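Local coordinates for disulfide oxidoreductase (Xylella fastidiosa, PDB 2REM), which probably acts as a periplasmic thiol-disulfide oxidoreductase of the DsbA type, introducing disulfide bonds into exported proteins, at residues 34-39 and 68-73. Numbering follows the deposited sequence.
Sequences GYTCPH and GGVWDP
Thr36 sets its hydroxyl over one face of the Trp71 indole: OG1 stands 3.8 Å from CE3 of Trp71, above the plane and displaced toward the rim. A chi1 of 60° aims OG1 at the ring and leaves the methyl to turn to the backbone of the other loop, where Thr36 CG2 lies 3.9 Å from Val70 O. The benzo end of the indole extends along the turn 34-37. Gly34 CA comes within 3.8 Å of Trp71 CZ3, and Cys37 CB approaches Trp71 CH2 obliquely at 4.0 Å. With SG anti to the backbone N (chi1 178°), the cysteine meets the ring through its methylene, while its sulfur caps a backbone N in the first turn of helix 38-52. Two turns frame the contact, a type I turn from Gly34 to Cys37 and a type II' turn from Gly68 to Trp71; Asp72 OD1, just past the latter, accepts a bond from Gly68 N, which meets it from above the carboxylate plane. Thr156 touches both Cys37 and Trp71. Here the start of the helical insertion packs against the turn leading into the CPHC sequence, meeting its first cysteine, Cys37, an arrangement consistent with the redox site of DsbA-type thioredoxin folds.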
ATOM      1  N   GLY A  34      -5.273  -2.316  -2.051  1.00 10.46           N
ATOM      2  CA  GLY A  34      -6.456  -2.549  -1.232  1.00 10.74           C
ATOM      3  C   GLY A  34      -6.530  -4.029  -0.889  1.00 10.57           C
ATOM      4  O   GLY A  34      -6.247  -4.891  -1.728  1.00 12.05           O
ATOM      5  N   TYR A  35      -6.919  -4.336   0.343  1.00 10.50           N
ATOM      6  CA  TYR A  35      -7.209  -5.707   0.755  1.00 10.69           C
ATOM      7  C   TYR A  35      -8.296  -6.362  -0.097  1.00 11.56           C
ATOM      8  O   TYR A  35      -8.277  -7.577  -0.320  1.00 12.21           O
ATOM      9  CB  TYR A  35      -7.609  -5.724   2.236  1.00 10.18           C
ATOM     10  CG  TYR A  35      -6.439  -5.668   3.202  1.00 10.08           C
ATOM     11  CD1 TYR A  35      -5.353  -6.544   3.065  1.00 11.30           C
ATOM     12  CD2 TYR A  35      -6.440  -4.783   4.273  1.00 10.43           C
ATOM     13  CE1 TYR A  35      -4.298  -6.507   3.940  1.00 10.05           C
ATOM     14  CE2 TYR A  35      -5.382  -4.753   5.180  1.00 11.24           C
ATOM     15  CZ  TYR A  35      -4.316  -5.621   4.991  1.00  9.82           C
ATOM     16  OH  TYR A  35      -3.274  -5.623   5.854  1.00 11.19           O
ATOM     17  N   THR A  36      -9.222  -5.548  -0.606  1.00 12.06           N
ATOM     18  CA  THR A  36     -10.326  -6.056  -1.417  1.00 13.52           C
ATOM     19  C   THR A  36      -9.914  -6.391  -2.836  1.00 14.08           C
ATOM     20  O   THR A  36     -10.696  -6.977  -3.585  1.00 14.73           O
ATOM     21  CB  THR A  36     -11.528  -5.058  -1.501  1.00 14.10           C
ATOM     22  OG1 THR A  36     -11.107  -3.822  -2.077  1.00 14.12           O
ATOM     23  CG2 THR A  36     -12.140  -4.814  -0.134  1.00 15.21           C
ATOM     24  N   CYS A  37      -8.701  -5.992  -3.202  1.00 13.62           N
ATOM     25  CA  CYS A  37      -8.214  -6.148  -4.562  1.00 14.83           C
ATOM     26  C   CYS A  37      -7.546  -7.503  -4.753  1.00 15.05           C
ATOM     27  O   CYS A  37      -6.536  -7.794  -4.110  1.00 14.95           O
ATOM     28  CB  CYS A  37      -7.230  -5.040  -4.878  1.00 14.24           C
ATOM     29  SG  CYS A  37      -6.567  -5.204  -6.494  1.00 15.06           S
ATOM     30  N   PRO A  38      -8.109  -8.349  -5.619  1.00 16.83           N
ATOM     31  CA  PRO A  38      -7.462  -9.660  -5.793  1.00 17.67           C
ATOM     32  C   PRO A  38      -6.082  -9.546  -6.455  1.00 17.84           C
ATOM     33  O   PRO A  38      -5.233 -10.385  -6.201  1.00 17.65           O
ATOM     34  CB  PRO A  38      -8.446 -10.436  -6.661  1.00 19.63           C
ATOM     35  CG  PRO A  38      -9.277  -9.403  -7.326  1.00 20.22           C
ATOM     36  CD  PRO A  38      -9.328  -8.216  -6.430  1.00 17.84           C
ATOM     37  N   HIS A  39      -5.853  -8.509  -7.263  1.00 17.19           N
ATOM     38  CA  HIS A  39      -4.511  -8.286  -7.828  1.00 17.30           C
ATOM     39  C   HIS A  39      -3.496  -8.012  -6.725  1.00 15.66           C
ATOM     40  O   HIS A  39      -2.400  -8.580  -6.719  1.00 15.45           O
ATOM     41  CB  HIS A  39      -4.508  -7.171  -8.873  1.00 17.38           C
ATOM     42  CG  HIS A  39      -5.500  -7.386  -9.968  1.00 22.11           C
ATOM     43  ND1 HIS A  39      -6.623  -6.598 -10.120  1.00 26.56           N
ATOM     44  CD2 HIS A  39      -5.568  -8.328 -10.935  1.00 25.63           C
ATOM     45  CE1 HIS A  39      -7.333  -7.038 -11.143  1.00 26.32           C
ATOM     46  NE2 HIS A  39      -6.714  -8.086 -11.656  1.00 29.82           N
ATOM     47  N   GLY A  68     -13.093   4.882  -1.836  1.00 18.79           N
ATOM     48  CA  GLY A  68     -14.513   4.995  -1.587  1.00 19.94           C
ATOM     49  C   GLY A  68     -15.125   3.613  -1.471  1.00 20.21           C
ATOM     50  O   GLY A  68     -14.428   2.605  -1.611  1.00 18.14           O
ATOM     51  N   GLY A  69     -16.428   3.569  -1.224  1.00 21.19           N
ATOM     52  CA  GLY A  69     -17.152   2.307  -1.122  1.00 21.70           C
ATOM     53  C   GLY A  69     -16.456   1.258  -0.263  1.00 20.05           C
ATOM     54  O   GLY A  69     -16.046   1.525   0.880  1.00 18.58           O
ATOM     55  N   VAL A  70     -16.317   0.054  -0.820  1.00 19.02           N
ATOM     56  CA  VAL A  70     -15.801  -1.085  -0.065  1.00 17.78           C
ATOM     57  C   VAL A  70     -14.337  -0.930   0.313  1.00 15.61           C
ATOM     58  O   VAL A  70     -13.870  -1.561   1.253  1.00 15.37           O
ATOM     59  CB  VAL A  70     -16.003  -2.445  -0.810  1.00 17.99           C
ATOM     60  CG1 VAL A  70     -17.495  -2.718  -1.041  1.00 19.66           C
ATOM     61  CG2 VAL A  70     -15.219  -2.481  -2.125  1.00 19.69           C
ATOM     62  N   TRP A  71     -13.600  -0.110  -0.440  1.00 14.61           N
ATOM     63  CA  TRP A  71     -12.174   0.057  -0.198  1.00 13.16           C
ATOM     64  C   TRP A  71     -11.918   0.672   1.171  1.00 12.77           C
ATOM     65  O   TRP A  71     -10.933   0.349   1.819  1.00 11.33           O
ATOM     66  CB  TRP A  71     -11.577   0.982  -1.262  1.00 13.88           C
ATOM     67  CG  TRP A  71     -11.704   0.460  -2.669  1.00 15.44           C
ATOM     68  CD1 TRP A  71     -12.798   0.524  -3.498  1.00 17.30           C
ATOM     69  CD2 TRP A  71     -10.686  -0.223  -3.397  1.00 15.70           C
ATOM     70  NE1 TRP A  71     -12.497  -0.049  -4.725  1.00 17.28           N
ATOM     71  CE2 TRP A  71     -11.208  -0.522  -4.678  1.00 15.53           C
ATOM     72  CE3 TRP A  71      -9.362  -0.581  -3.102  1.00 13.20           C
ATOM     73  CZ2 TRP A  71     -10.452  -1.175  -5.653  1.00 16.48           C
ATOM     74  CZ3 TRP A  71      -8.619  -1.218  -4.071  1.00 14.24           C
ATOM     75  CH2 TRP A  71      -9.165  -1.514  -5.328  1.00 15.55           C
ATOM     76  N   ASP A  72     -12.796   1.584   1.587  1.00 13.66           N
ATOM     77  CA  ASP A  72     -12.470   2.470   2.714  1.00 14.30           C
ATOM     78  C   ASP A  72     -12.389   1.765   4.061  1.00 12.61           C
ATOM     79  O   ASP A  72     -11.426   1.989   4.779  1.00 12.53           O
ATOM     80  CB  ASP A  72     -13.399   3.686   2.767  1.00 15.45           C
ATOM     81  CG  ASP A  72     -13.119   4.670   1.661  1.00 17.38           C
ATOM     82  OD1 ASP A  72     -12.251   4.407   0.806  1.00 18.68           O
ATOM     83  OD2 ASP A  72     -13.769   5.726   1.656  1.00 21.16           O
ATOM     84  N   PRO A  73     -13.381   0.907   4.408  1.00 13.28           N
ATOM     85  CA  PRO A  73     -13.240   0.123   5.629  1.00 12.60           C
ATOM     86  C   PRO A  73     -11.938  -0.660   5.681  1.00 11.33           C
ATOM     87  O   PRO A  73     -11.298  -0.752   6.746  1.00 11.08           O
ATOM     88  CB  PRO A  73     -14.439  -0.838   5.576  1.00 13.49           C
ATOM     89  CG  PRO A  73     -15.462  -0.116   4.817  1.00 15.65           C
ATOM     90  CD  PRO A  73     -14.690   0.655   3.758  1.00 14.53           C
TER